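Local coordinates for protein chitin deacetylase 1 (Bombyx mori, PDB 5ZNT) that removes the N-acetyl groups of chitin with the help of a zinc ion, giving chitosan and acetate, as a secreted carbohydrate esterase family 4 enzyme, at residues A[78-83]-A[128-133]. Numbering follows the deposited sequence.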
ATOM      1  N   VAL A  78      -1.254   4.172   6.732  1.00 17.39           N
ATOM      2  CA  VAL A  78      -1.066   5.123   7.826  1.00 14.41           C
ATOM      3  C   VAL A  78      -1.440   4.451   9.127  1.00 15.88           C
ATOM      4  O   VAL A  78      -2.524   3.868   9.236  1.00 14.52           O
ATOM      5  CB  VAL A  78      -1.911   6.392   7.596  1.00 15.09           C
ATOM      6  CG1 VAL A  78      -1.730   7.378   8.777  1.00 12.48           C
ATOM      7  CG2 VAL A  78      -1.482   7.063   6.261  1.00 13.62           C
ATOM      8  N   SER A  79      -0.548   4.532  10.118  1.00 14.41           N
ATOM      9  CA  SER A  79      -0.847   4.133  11.485  1.00 15.55           C
ATOM     10  C   SER A  79      -1.123   5.386  12.318  1.00 13.06           C
ATOM     11  O   SER A  79      -0.648   6.473  11.992  1.00 15.50           O
ATOM     12  CB  SER A  79       0.322   3.328  12.093  1.00 15.37           C
ATOM     13  OG  SER A  79       1.534   4.095  12.063  1.00 19.71           O
ATOM     14  N   HIS A  80      -1.868   5.216  13.424  1.00 14.45           N
ATOM     15  CA  HIS A  80      -2.451   6.364  14.129  1.00 13.31           C
ATOM     16  C   HIS A  80      -1.423   7.143  14.941  1.00 16.06           C
ATOM     17  O   HIS A  80      -1.370   8.373  14.864  1.00 15.32           O
ATOM     18  CB  HIS A  80      -3.591   5.881  15.034  1.00 13.68           C
ATOM     19  CG  HIS A  80      -4.182   6.945  15.922  1.00 19.02           C
ATOM     20  ND1 HIS A  80      -4.549   8.197  15.462  1.00 14.95           N
ATOM     21  CD2 HIS A  80      -4.489   6.925  17.241  1.00 17.54           C
ATOM     22  CE1 HIS A  80      -5.064   8.898  16.463  1.00 15.89           C
ATOM     23  NE2 HIS A  80      -5.041   8.148  17.553  1.00 18.90           N
ATOM     24  N   LYS A  81      -0.618   6.463  15.773  1.00 17.43           N
ATOM     25  CA  LYS A  81       0.086   7.202  16.815  1.00 16.01           C
ATOM     26  C   LYS A  81       1.092   8.160  16.199  1.00 16.33           C
ATOM     27  O   LYS A  81       1.892   7.777  15.335  1.00 15.51           O
ATOM     28  CB  LYS A  81       0.786   6.245  17.802  1.00 18.92           C
ATOM     29  CG  LYS A  81       1.016   6.858  19.191  1.00 16.58           C
ATOM     30  CD  LYS A  81       1.779   5.845  20.111  1.00 18.71           C
ATOM     31  CE  LYS A  81       1.834   6.330  21.542  1.00 25.68           C
ATOM     32  NZ  LYS A  81       2.435   5.295  22.476  1.00 24.53           N
ATOM     33  N   TYR A  82       1.034   9.422  16.641  1.00 14.53           N
ATOM     34  CA  TYR A  82       1.879  10.527  16.199  1.00 14.70           C
ATOM     35  C   TYR A  82       1.559  11.028  14.799  1.00 18.68           C
ATOM     36  O   TYR A  82       2.313  11.837  14.257  1.00 18.13           O
ATOM     37  CB  TYR A  82       3.371  10.178  16.261  1.00 16.43           C
ATOM     38  CG  TYR A  82       3.791   9.552  17.579  1.00 21.07           C
ATOM     39  CD1 TYR A  82       3.625  10.242  18.791  1.00 19.36           C
ATOM     40  CD2 TYR A  82       4.369   8.281  17.613  1.00 16.43           C
ATOM     41  CE1 TYR A  82       4.032   9.657  20.016  1.00 24.03           C
ATOM     42  CE2 TYR A  82       4.767   7.696  18.812  1.00 20.32           C
ATOM     43  CZ  TYR A  82       4.607   8.385  20.007  1.00 22.43           C
ATOM     44  OH  TYR A  82       5.005   7.779  21.193  1.00 23.90           O
ATOM     45  N   THR A  83       0.464  10.594  14.192  1.00 15.54           N
ATOM     46  CA  THR A  83       0.172  11.041  12.842  1.00 14.85           C
ATOM     47  C   THR A  83      -0.420  12.445  12.863  1.00 17.98           C
ATOM     48  O   THR A  83      -1.137  12.819  13.793  1.00 16.89           O
ATOM     49  CB  THR A  83      -0.762  10.050  12.161  1.00 17.20           C
ATOM     50  OG1 THR A  83       0.043   8.969  11.710  1.00 12.16           O
ATOM     51  CG2 THR A  83      -1.531  10.660  10.962  1.00 12.90           C
ATOM     52  N   ARG A 128      -9.741   3.609  10.034  1.00 15.61           N
ATOM     53  CA  ARG A 128     -10.484   4.289   8.967  1.00 14.21           C
ATOM     54  C   ARG A 128     -11.372   5.403   9.525  1.00 16.25           C
ATOM     55  O   ARG A 128     -11.479   6.486   8.929  1.00 17.15           O
ATOM     56  CB  ARG A 128     -11.324   3.283   8.168  1.00 18.54           C
ATOM     57  CG  ARG A 128     -12.163   3.944   7.026  1.00 20.15           C
ATOM     58  CD  ARG A 128     -12.903   2.879   6.168  1.00 19.14           C
ATOM     59  NE  ARG A 128     -13.794   2.077   6.993  1.00 20.95           N
ATOM     60  CZ  ARG A 128     -14.373   0.953   6.586  1.00 27.72           C
ATOM     61  NH1 ARG A 128     -14.155   0.507   5.358  1.00 22.66           N
ATOM     62  NH2 ARG A 128     -15.169   0.279   7.404  1.00 21.14           N
ATOM     63  N   VAL A 129     -12.025   5.159  10.660  1.00 17.30           N
ATOM     64  CA  VAL A 129     -12.860   6.203  11.268  1.00 16.71           C
ATOM     65  C   VAL A 129     -12.015   7.416  11.657  1.00 16.83           C
ATOM     66  O   VAL A 129     -12.397   8.569  11.410  1.00 17.55           O
ATOM     67  CB  VAL A 129     -13.610   5.629  12.486  1.00 15.95           C
ATOM     68  CG1 VAL A 129     -14.104   6.754  13.427  1.00 18.30           C
ATOM     69  CG2 VAL A 129     -14.769   4.727  12.039  1.00 22.87           C
ATOM     70  N   ILE A 130     -10.859   7.177  12.281  1.00 13.99           N
ATOM     71  CA  ILE A 130      -9.980   8.277  12.678  1.00 15.71           C
ATOM     72  C   ILE A 130      -9.596   9.120  11.474  1.00 18.77           C
ATOM     73  O   ILE A 130      -9.693  10.360  11.493  1.00 17.70           O
ATOM     74  CB  ILE A 130      -8.732   7.729  13.398  1.00 15.83           C
ATOM     75  CG1 ILE A 130      -9.144   6.965  14.661  1.00 16.30           C
ATOM     76  CG2 ILE A 130      -7.758   8.877  13.747  1.00 17.04           C
ATOM     77  CD1 ILE A 130      -7.950   6.326  15.404  1.00 17.17           C
ATOM     78  N   ILE A 131      -9.147   8.463  10.401  1.00 16.08           N
ATOM     79  CA  ILE A 131      -8.713   9.195   9.209  1.00 12.91           C
ATOM     80  C   ILE A 131      -9.862   9.993   8.619  1.00 16.64           C
ATOM     81  O   ILE A 131      -9.714  11.187   8.316  1.00 17.86           O
ATOM     82  CB  ILE A 131      -8.147   8.235   8.156  1.00 15.88           C
ATOM     83  CG1 ILE A 131      -6.843   7.588   8.662  1.00 16.35           C
ATOM     84  CG2 ILE A 131      -7.903   8.988   6.844  1.00 11.77           C
ATOM     85  CD1 ILE A 131      -6.387   6.422   7.764  1.00 15.12           C
ATOM     86  N   GLU A 132     -11.004   9.329   8.396  1.00 17.38           N
ATOM     87  CA  GLU A 132     -12.141   9.988   7.753  1.00 21.02           C
ATOM     88  C   GLU A 132     -12.579  11.205   8.552  1.00 22.26           C
ATOM     89  O   GLU A 132     -12.875  12.267   7.973  1.00 20.49           O
ATOM     90  CB  GLU A 132     -13.297   9.000   7.575  1.00 16.92           C
ATOM     91  CG  GLU A 132     -13.006   7.920   6.498  1.00 20.55           C
ATOM     92  CD  GLU A 132     -14.149   6.901   6.320  1.00 25.07           C
ATOM     93  OE1 GLU A 132     -15.086   6.883   7.129  1.00 30.98           O
ATOM     94  OE2 GLU A 132     -14.110   6.100   5.367  1.00 26.40           O
ATOM     95  N   LYS A 133     -12.573  11.091   9.887  1.00 17.00           N
ATOM     96  CA  LYS A 133     -12.924  12.244  10.709  1.00 17.17           C
ATOM     97  C   LYS A 133     -11.835  13.312  10.692  1.00 19.78           C
ATOM     98  O   LYS A 133     -12.083  14.451  10.277  1.00 19.96           O
ATOM     99  CB  LYS A 133     -13.216  11.833  12.153  1.00 15.47           C
ATOM    100  CG  LYS A 133     -13.509  13.058  13.042  1.00 16.93           C
ATOM    101  CD  LYS A 133     -14.066  12.650  14.412  1.00 17.02           C
ATOM    102  CE  LYS A 133     -14.201  13.913  15.319  1.00 21.62           C
ATOM    103  NZ  LYS A 133     -14.777  13.521  16.654  1.00 22.20           N
TER
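Ile130 meets the imidazole of His80 in a CH-pi contact: its CD1 stands 3.8 Å from the centroid of the His80 ring and 6° off the ring normal, practically over the middle of the face. The other branch, CG2, lies by the ND1-CE1 side of the ring, with Ile130 CG2 3.7 Å from His80 ND1. With CG anti to the backbone N (chi1 174°), the His80 ring reaches nearer to helix 117-134 than its CB alone would suggest.

Apolar packing continues more loosely toward the strand end, where Val78 CB and Ile131 CD1 are 4.5 Å apart. Val78 is the last residue of strand 75-78, in the parallel sheet of the CE4 polysaccharide deacetylase domain, where its backbone pairs with Ala99 and the zinc ligand His101; the contact joins helix 117-134 to the loop that leaves this strand toward helix 85-93.

Hydrogen bonds hold the loop itself. A type II turn from His80 to Thr83 is closed by Thr83 N to His80 O at 3.0 Å, and Thr83 OG1 donates to Ser79 O (2.6 Å), with a C=O...donor angle of 168°.

Hydrogen bonds of His80 ND1 with Tyr85 OH and of NE2 with Pro368 O probably fix the imidazole's rotation, while Tyr367 stacks on the ring. Replacing His80 by alanine is likely to open a gap beside Ile130 CD1, deprive Tyr85 OH and Pro368 O of this partner and end the Tyr367 stack.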